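Coenzyme Q-binding protein COQ10 START domain-containing protein (Thermus thermophilus, PDB 2D4R) is of unknown function but, as a putative member of the StAR-related lipid-transfer (START) domain superfamily, may bind a lipid or another hydrophobic molecule. Local coordinates at residues E3-E7 against M127-E132; E33-E38 against S49-V54. One frame throughout, in Å; residues are numbered along the deposited sequence.

Contact 1: residues E3-E7 against M127-E132; sequences EVRAE and MQENVE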
ATOM      1  N   GLU A   3     -14.045   1.065  -2.988  1.00 47.15           N
ATOM      2  CA  GLU A   3     -12.769   0.519  -3.446  1.00 47.73           C
ATOM      3  C   GLU A   3     -12.015   1.492  -4.344  1.00 44.61           C
ATOM      4  O   GLU A   3     -12.613   2.304  -5.037  1.00 51.07           O
ATOM      5  CB  GLU A   3     -13.004  -0.792  -4.197  1.00 47.45           C
ATOM      6  CG  GLU A   3     -11.749  -1.437  -4.751  1.00 51.91           C
ATOM      7  CD  GLU A   3     -12.026  -2.258  -6.005  1.00 55.28           C
ATOM      8  OE1 GLU A   3     -11.997  -3.506  -5.917  1.00 49.35           O
ATOM      9  OE2 GLU A   3     -12.271  -1.656  -7.078  1.00 54.19           O
ATOM     10  N   VAL A   4     -10.693   1.403  -4.311  1.00 44.73           N
ATOM     11  CA  VAL A   4      -9.804   2.193  -5.157  1.00 41.25           C
ATOM     12  C   VAL A   4      -8.779   1.232  -5.761  1.00 40.00           C
ATOM     13  O   VAL A   4      -8.482   0.196  -5.183  1.00 39.35           O
ATOM     14  CB  VAL A   4      -9.082   3.285  -4.321  1.00 40.89           C
ATOM     15  CG1 VAL A   4      -7.862   3.790  -5.051  1.00 51.87           C
ATOM     16  CG2 VAL A   4     -10.021   4.446  -4.060  1.00 29.93           C
ATOM     17  N   ARG A   5      -8.253   1.552  -6.931  1.00 43.74           N
ATOM     18  CA  ARG A   5      -7.163   0.758  -7.480  1.00 46.52           C
ATOM     19  C   ARG A   5      -6.239   1.612  -8.313  1.00 49.95           C
ATOM     20  O   ARG A   5      -6.686   2.450  -9.095  1.00 48.81           O
ATOM     21  CB  ARG A   5      -7.709  -0.376  -8.331  1.00 53.38           C
ATOM     22  CG  ARG A   5      -8.674   0.075  -9.381  1.00 60.26           C
ATOM     23  CD  ARG A   5      -7.974   0.166 -10.710  1.00 70.90           C
ATOM     24  NE  ARG A   5      -7.249  -1.064 -11.017  1.00 67.31           N
ATOM     25  CZ  ARG A   5      -6.561  -1.249 -12.138  1.00 56.20           C
ATOM     26  NH1 ARG A   5      -5.922  -2.393 -12.357  1.00 36.49           N
ATOM     27  NH2 ARG A   5      -6.516  -0.276 -13.038  1.00 43.94           N
ATOM     28  N   ALA A   6      -4.943   1.401  -8.125  1.00 47.92           N
ATOM     29  CA  ALA A   6      -3.936   2.111  -8.884  1.00 44.84           C
ATOM     30  C   ALA A   6      -3.138   1.078  -9.662  1.00 47.67           C
ATOM     31  O   ALA A   6      -3.039  -0.081  -9.248  1.00 44.52           O
ATOM     32  CB  ALA A   6      -3.031   2.884  -7.946  1.00 43.42           C
ATOM     33  N   GLU A   7      -2.575   1.510 -10.787  1.00 49.60           N
ATOM     34  CA  GLU A   7      -1.847   0.641 -11.706  1.00 47.01           C
ATOM     35  C   GLU A   7      -0.615   1.414 -12.152  1.00 48.41           C
ATOM     36  O   GLU A   7      -0.705   2.594 -12.484  1.00 48.22           O
ATOM     37  CB  GLU A   7      -2.737   0.323 -12.912  1.00 51.50           C
ATOM     38  CG  GLU A   7      -2.294  -0.834 -13.786  1.00 60.12           C
ATOM     39  CD  GLU A   7      -3.358  -1.221 -14.803  1.00 66.68           C
ATOM     40  OE1 GLU A   7      -3.652  -0.401 -15.700  1.00 68.10           O
ATOM     41  OE2 GLU A   7      -3.905  -2.342 -14.704  1.00 71.43           O
HETATM   42  N   MSE A 127      -8.217   8.525  -1.177  1.00 39.52           N
HETATM   43  CA  MSE A 127      -7.753   7.140  -1.136  1.00 36.47           C
HETATM   44  C   MSE A 127      -7.189   6.733  -2.487  1.00 35.88           C
HETATM   45  O   MSE A 127      -6.414   5.783  -2.589  1.00 39.85           O
HETATM   46  CB  MSE A 127      -8.890   6.182  -0.748  1.00 32.89           C
HETATM   47  CG  MSE A 127      -9.363   6.295   0.702  1.00 44.81           C
HETATM   48 SE   MSE A 127      -8.016   5.856   2.060  1.00 55.48          SE
HETATM   49  CE  MSE A 127      -7.657   7.609   2.703  1.00 23.63           C
ATOM     50  N   GLN A 128      -7.579   7.449  -3.532  1.00 33.65           N
ATOM     51  CA  GLN A 128      -7.033   7.164  -4.851  1.00 36.39           C
ATOM     52  C   GLN A 128      -5.631   7.730  -4.937  1.00 28.12           C
ATOM     53  O   GLN A 128      -4.738   7.103  -5.484  1.00 33.65           O
ATOM     54  CB  GLN A 128      -7.902   7.780  -5.953  1.00 40.82           C
ATOM     55  CG  GLN A 128      -8.956   6.848  -6.509  1.00 46.40           C
ATOM     56  CD  GLN A 128      -8.356   5.726  -7.318  1.00 48.51           C
ATOM     57  OE1 GLN A 128      -8.951   4.660  -7.463  1.00 56.85           O
ATOM     58  NE2 GLN A 128      -7.166   5.956  -7.850  1.00 47.28           N
ATOM     59  N   GLU A 129      -5.446   8.923  -4.395  1.00 26.73           N
ATOM     60  CA  GLU A 129      -4.153   9.561  -4.444  1.00 32.22           C
ATOM     61  C   GLU A 129      -3.184   8.743  -3.606  1.00 37.95           C
ATOM     62  O   GLU A 129      -2.039   8.504  -4.015  1.00 36.37           O
ATOM     63  CB  GLU A 129      -4.250  10.988  -3.917  1.00 39.70           C
ATOM     64  CG  GLU A 129      -5.121  11.909  -4.768  1.00 47.00           C
ATOM     65  CD  GLU A 129      -4.677  11.977  -6.225  1.00 54.70           C
ATOM     66  OE1 GLU A 129      -5.252  11.242  -7.060  1.00 54.60           O
ATOM     67  OE2 GLU A 129      -3.758  12.767  -6.534  1.00 55.38           O
ATOM     68  N   ASN A 130      -3.654   8.283  -2.448  1.00 36.25           N
ATOM     69  CA  ASN A 130      -2.794   7.534  -1.550  1.00 34.07           C
ATOM     70  C   ASN A 130      -2.219   6.273  -2.181  1.00 30.61           C
ATOM     71  O   ASN A 130      -1.016   6.034  -2.074  1.00 33.31           O
ATOM     72  CB  ASN A 130      -3.527   7.197  -0.251  1.00 42.06           C
ATOM     73  CG  ASN A 130      -3.419   8.314   0.786  1.00 57.81           C
ATOM     74  OD1 ASN A 130      -3.910   9.428   0.571  1.00 64.36           O
ATOM     75  ND2 ASN A 130      -2.768   8.020   1.916  1.00 59.12           N
ATOM     76  N   VAL A 131      -3.048   5.477  -2.852  1.00 31.48           N
ATOM     77  CA  VAL A 131      -2.531   4.260  -3.487  1.00 37.62           C
ATOM     78  C   VAL A 131      -1.728   4.508  -4.763  1.00 37.91           C
ATOM     79  O   VAL A 131      -0.803   3.760  -5.065  1.00 36.87           O
ATOM     80  CB  VAL A 131      -3.648   3.238  -3.817  1.00 32.51           C
ATOM     81  CG1 VAL A 131      -4.322   2.788  -2.548  1.00 24.32           C
ATOM     82  CG2 VAL A 131      -4.633   3.832  -4.784  1.00 34.85           C
ATOM     83  N   GLU A 132      -2.084   5.549  -5.510  1.00 39.33           N
ATOM     84  CA  GLU A 132      -1.278   5.978  -6.649  1.00 37.81           C
ATOM     85  C   GLU A 132       0.121   6.386  -6.181  1.00 39.22           C
ATOM     86  O   GLU A 132       1.124   6.073  -6.834  1.00 36.92           O
ATOM     87  CB  GLU A 132      -1.950   7.156  -7.356  1.00 38.85           C
ATOM     88  CG  GLU A 132      -3.028   6.762  -8.347  1.00 40.49           C
ATOM     89  CD  GLU A 132      -3.800   7.963  -8.864  1.00 45.66           C
ATOM     90  OE1 GLU A 132      -4.866   7.764  -9.480  1.00 40.63           O
ATOM     91  OE2 GLU A 132      -3.342   9.108  -8.649  1.00 50.07           O
TER
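Val4 and Ala6 of the strand turn their side chains onto the helix and meet Val131 there. Val4 CG1 lies 3.2 Å from Val131 CG2, a closeness that may reflect an uncertain position of this Val4 methyl. Val4 CG2 is the other branch and rests on Met127 CB at 3.9 Å. Met127 is a selenomethionine, and beyond CB its chain bends away toward Tyr108 of strand 100-109. Ala6 CB sits 3.7 Å from the same Val131 CG2. Gln128 bends at chi2 (-70°) and lies obliquely against Val4, with its CG 3.6 Å from Val4 CG2. Arg5 N probably donates to Gln128 OE1 at 3.2 Å, but the position of that oxygen is doubtful. An alanine in place of Gln128 would probably cost Val4 that aliphatic cover and Arg5 N its possible acceptor. Val4, Ala6 and Val131 are buried, whereas the outer side is looser and Arg5, Glu7 and Glu132 are exposed to solvent. Glu132 brings its CG only to the margin, 3.9 Å from Ala6 CB. Arg5 NH1 forms a salt bridge with Glu7 OE2 at 3.1 Å. The carboxylate oxygen lies near the guanidinium plane, while NH1 approaches from above the carboxylate. A long C-terminal helix laid on the inner face of an antiparallel sheet, here over edge strand 3-10, is characteristic of the helix-grip fold of START and Bet v 1 relatives.

Contact 2: residues E33-E38 against S49-V54; sequences EVESLE and SRWVAV
Val52 O takes two backbone hydrogen bonds, from Glu35 N at 2.8 Å and from Ser36 N at 3.2 Å. The Ser36 bond is nearly straight (170°) and lies in the carbonyl plane, on a lone pair. Val52 N returns a bond to Ser36 O. At one end Val54 N donates to Glu33 O. At the other, Glu38 and Arg50 exchange N-H and C=O both ways. Arg50 O has a second donor, a water 2.6 Å away. The same water is hydrogen-bonded to Ser36 OG, and so links the two strands beside the backbone ladder. This is the antiparallel hairpin of strands 34-43 and 46-55, with a classic beta bulge where Glu35 and Ser36 both face Val52. Leu37 and Trp51 form a non-hydrogen-bonded pair on the buried face. Leu37 CG is anti to its N (chi1 -158°), which places CD1 over the Trp51 six-membered ring in a CH-pi contact, 3.6 Å from the centroid. Trp51 NE1 is satisfied by Ser49 OG at 2.8 Å, close to the ring plane. Ser49 OG is also hydrogen-bonded to Glu66 OE1, and Trp51 stacks with Trp62 of the next strand. On the other face Glu38 and Arg50 run side by side. Glu38 OE1 makes a long salt bridge to Arg50 NE at 3.6 Å, at the guanidinium edge, with the carboxylate and guanidinium planes 84° apart.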
ATOM      1  N   GLU A  33       3.417  10.304   1.818  1.00 42.01           N
ATOM      2  CA  GLU A  33       2.205  10.529   2.592  1.00 40.30           C
ATOM      3  C   GLU A  33       2.205   9.681   3.860  1.00 41.78           C
ATOM      4  O   GLU A  33       1.282   9.765   4.677  1.00 36.77           O
ATOM      5  CB  GLU A  33       0.973  10.194   1.747  1.00 44.73           C
ATOM      6  CG  GLU A  33       1.039  10.689   0.319  1.00 54.70           C
ATOM      7  CD  GLU A  33      -0.333  10.871  -0.296  1.00 68.90           C
ATOM      8  OE1 GLU A  33      -1.191   9.985  -0.100  1.00 74.79           O
ATOM      9  OE2 GLU A  33      -0.552  11.901  -0.970  1.00 72.14           O
ATOM     10  N   VAL A  34       3.241   8.857   4.008  1.00 36.53           N
ATOM     11  CA  VAL A  34       3.397   8.020   5.190  1.00 31.72           C
ATOM     12  C   VAL A  34       4.407   8.642   6.132  1.00 36.06           C
ATOM     13  O   VAL A  34       5.529   8.953   5.730  1.00 38.20           O
ATOM     14  CB  VAL A  34       3.881   6.606   4.820  1.00 29.31           C
ATOM     15  CG1 VAL A  34       4.310   5.860   6.063  1.00 13.07           C
ATOM     16  CG2 VAL A  34       2.765   5.852   4.123  1.00 34.20           C
ATOM     17  N   GLU A  35       4.001   8.812   7.388  1.00 33.66           N
ATOM     18  CA  GLU A  35       4.837   9.421   8.413  1.00 32.64           C
ATOM     19  C   GLU A  35       5.640   8.360   9.161  1.00 35.79           C
ATOM     20  O   GLU A  35       6.806   8.567   9.489  1.00 36.76           O
ATOM     21  CB  GLU A  35       3.963  10.183   9.404  1.00 33.46           C
ATOM     22  CG  GLU A  35       4.719  10.690  10.617  1.00 44.06           C
ATOM     23  CD  GLU A  35       3.855  10.780  11.863  1.00 48.54           C
ATOM     24  OE1 GLU A  35       3.192  11.821  12.057  1.00 55.10           O
ATOM     25  OE2 GLU A  35       3.842   9.808  12.652  1.00 39.30           O
ATOM     26  N   SER A  36       5.005   7.227   9.443  1.00 36.41           N
ATOM     27  CA  SER A  36       5.674   6.125  10.126  1.00 35.48           C
ATOM     28  C   SER A  36       5.148   4.768   9.650  1.00 33.81           C
ATOM     29  O   SER A  36       3.945   4.563   9.519  1.00 30.56           O
ATOM     30  CB  SER A  36       5.507   6.244  11.648  1.00 24.28           C
ATOM     31  OG  SER A  36       4.166   6.071  12.046  1.00 37.79           O
ATOM     32  N   LEU A  37       6.065   3.847   9.385  1.00 30.84           N
ATOM     33  CA  LEU A  37       5.688   2.496   9.017  1.00 35.47           C
ATOM     34  C   LEU A  37       6.658   1.528   9.685  1.00 37.32           C
ATOM     35  O   LEU A  37       7.821   1.429   9.301  1.00 38.85           O
ATOM     36  CB  LEU A  37       5.727   2.335   7.491  1.00 26.00           C
ATOM     37  CG  LEU A  37       4.900   1.209   6.863  1.00 23.45           C
ATOM     38  CD1 LEU A  37       5.212   1.104   5.362  1.00 17.59           C
ATOM     39  CD2 LEU A  37       5.206  -0.100   7.566  1.00 18.57           C
ATOM     40  N   GLU A  38       6.171   0.822  10.697  1.00 38.26           N
ATOM     41  CA  GLU A  38       7.012  -0.096  11.451  1.00 39.95           C
ATOM     42  C   GLU A  38       6.509  -1.540  11.389  1.00 35.17           C
ATOM     43  O   GLU A  38       5.361  -1.832  11.721  1.00 26.02           O
ATOM     44  CB  GLU A  38       7.129   0.369  12.914  1.00 44.69           C
ATOM     45  CG  GLU A  38       5.970   1.234  13.419  1.00 62.24           C
ATOM     46  CD  GLU A  38       6.273   1.960  14.738  1.00 70.04           C
ATOM     47  OE1 GLU A  38       5.311   2.344  15.441  1.00 68.07           O
ATOM     48  OE2 GLU A  38       7.466   2.154  15.070  1.00 68.82           O
ATOM     49  N   SER A  49       2.290  -4.847  10.504  1.00 23.07           N
ATOM     50  CA  SER A  49       2.942  -3.550  10.466  1.00 22.73           C
ATOM     51  C   SER A  49       2.022  -2.437  10.963  1.00 27.36           C
ATOM     52  O   SER A  49       0.799  -2.525  10.835  1.00 31.70           O
ATOM     53  CB  SER A  49       3.396  -3.248   9.041  1.00 24.15           C
ATOM     54  OG  SER A  49       2.289  -3.223   8.162  1.00 31.61           O
ATOM     55  N   ARG A  50       2.623  -1.396  11.533  1.00 22.46           N
ATOM     56  CA  ARG A  50       1.876  -0.258  12.065  1.00 32.10           C
ATOM     57  C   ARG A  50       2.086   0.959  11.164  1.00 26.99           C
ATOM     58  O   ARG A  50       3.198   1.446  11.017  1.00 22.45           O
ATOM     59  CB  ARG A  50       2.344   0.060  13.497  1.00 33.14           C
ATOM     60  CG  ARG A  50       1.677   1.292  14.134  1.00 40.73           C
ATOM     61  CD  ARG A  50       2.190   1.562  15.557  1.00 50.09           C
ATOM     62  NE  ARG A  50       2.454   0.341  16.329  1.00 57.12           N
ATOM     63  CZ  ARG A  50       1.564  -0.275  17.107  1.00 60.25           C
ATOM     64  NH1 ARG A  50       0.334   0.208  17.230  1.00 61.30           N
ATOM     65  NH2 ARG A  50       1.904  -1.379  17.765  1.00 59.45           N
ATOM     66  N   TRP A  51       1.009   1.434  10.555  1.00 30.06           N
ATOM     67  CA  TRP A  51       1.091   2.575   9.651  1.00 29.81           C
ATOM     68  C   TRP A  51       0.562   3.846  10.323  1.00 30.58           C
ATOM     69  O   TRP A  51      -0.437   3.820  11.050  1.00 33.74           O
ATOM     70  CB  TRP A  51       0.292   2.305   8.361  1.00 29.31           C
ATOM     71  CG  TRP A  51       0.830   1.173   7.485  1.00 31.09           C
ATOM     72  CD1 TRP A  51       1.019  -0.126   7.852  1.00 27.21           C
ATOM     73  CD2 TRP A  51       1.213   1.253   6.094  1.00 25.60           C
ATOM     74  NE1 TRP A  51       1.489  -0.856   6.791  1.00 22.82           N
ATOM     75  CE2 TRP A  51       1.617  -0.037   5.700  1.00 26.03           C
ATOM     76  CE3 TRP A  51       1.254   2.293   5.152  1.00 19.31           C
ATOM     77  CZ2 TRP A  51       2.060  -0.323   4.397  1.00 24.18           C
ATOM     78  CZ3 TRP A  51       1.694   2.011   3.861  1.00 18.75           C
ATOM     79  CH2 TRP A  51       2.091   0.711   3.498  1.00 28.05           C
ATOM     80  N   VAL A  52       1.246   4.958  10.077  1.00 32.50           N
ATOM     81  CA  VAL A  52       0.659   6.266  10.284  1.00 31.07           C
ATOM     82  C   VAL A  52       0.795   7.059   9.003  1.00 30.29           C
ATOM     83  O   VAL A  52       1.900   7.281   8.520  1.00 29.24           O
ATOM     84  CB  VAL A  52       1.352   7.054  11.433  1.00 34.36           C
ATOM     85  CG1 VAL A  52       0.718   8.446  11.551  1.00 18.76           C
ATOM     86  CG2 VAL A  52       1.229   6.299  12.752  1.00 28.51           C
ATOM     87  N   ALA A  53      -0.339   7.482   8.461  1.00 33.32           N
ATOM     88  CA  ALA A  53      -0.364   8.247   7.228  1.00 29.29           C
ATOM     89  C   ALA A  53      -0.963   9.615   7.505  1.00 32.76           C
ATOM     90  O   ALA A  53      -1.695   9.810   8.485  1.00 23.11           O
ATOM     91  CB  ALA A  53      -1.191   7.502   6.157  1.00 33.97           C
ATOM     92  N   VAL A  54      -0.640  10.575   6.648  1.00 34.02           N
ATOM     93  CA  VAL A  54      -1.271  11.873   6.748  1.00 35.70           C
ATOM     94  C   VAL A  54      -2.111  12.161   5.520  1.00 31.79           C
ATOM     95  O   VAL A  54      -1.676  11.981   4.394  1.00 31.81           O
ATOM     96  CB  VAL A  54      -0.236  12.993   6.951  1.00 39.30           C
ATOM     97  CG1 VAL A  54       0.662  12.638   8.133  1.00 35.59           C
ATOM     98  CG2 VAL A  54       0.571  13.214   5.687  1.00 50.55           C
TER
HETATM   99  O   HOH W   1       3.933   3.350  12.571  1.00 28.39           O

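How the contacts relate
Both contacts involve the same seven-stranded antiparallel sheet, with centres about 16 Å apart. Contact 1 joins strand 3-10, one outermost strand, to helix 120-144 near the C-terminus. Contact 2 pairs strand 34-43, the other outermost strand, with its neighbour 46-55. Along the chain, the hairpin of contact 2 falls between the two halves of contact 1, which brings the N-terminal strand and C-terminal helix together. The contacts meet where Glu33 approaches Asn130, and Glu33 also has a weak hydrogen bond to Ser133. Helix 120-144 thus packs on strand 3-10 and also reaches Glu33, just before strand 34-43. In START-domain proteins the ligand is held between such a helix and sheet, and one may be held likewise here.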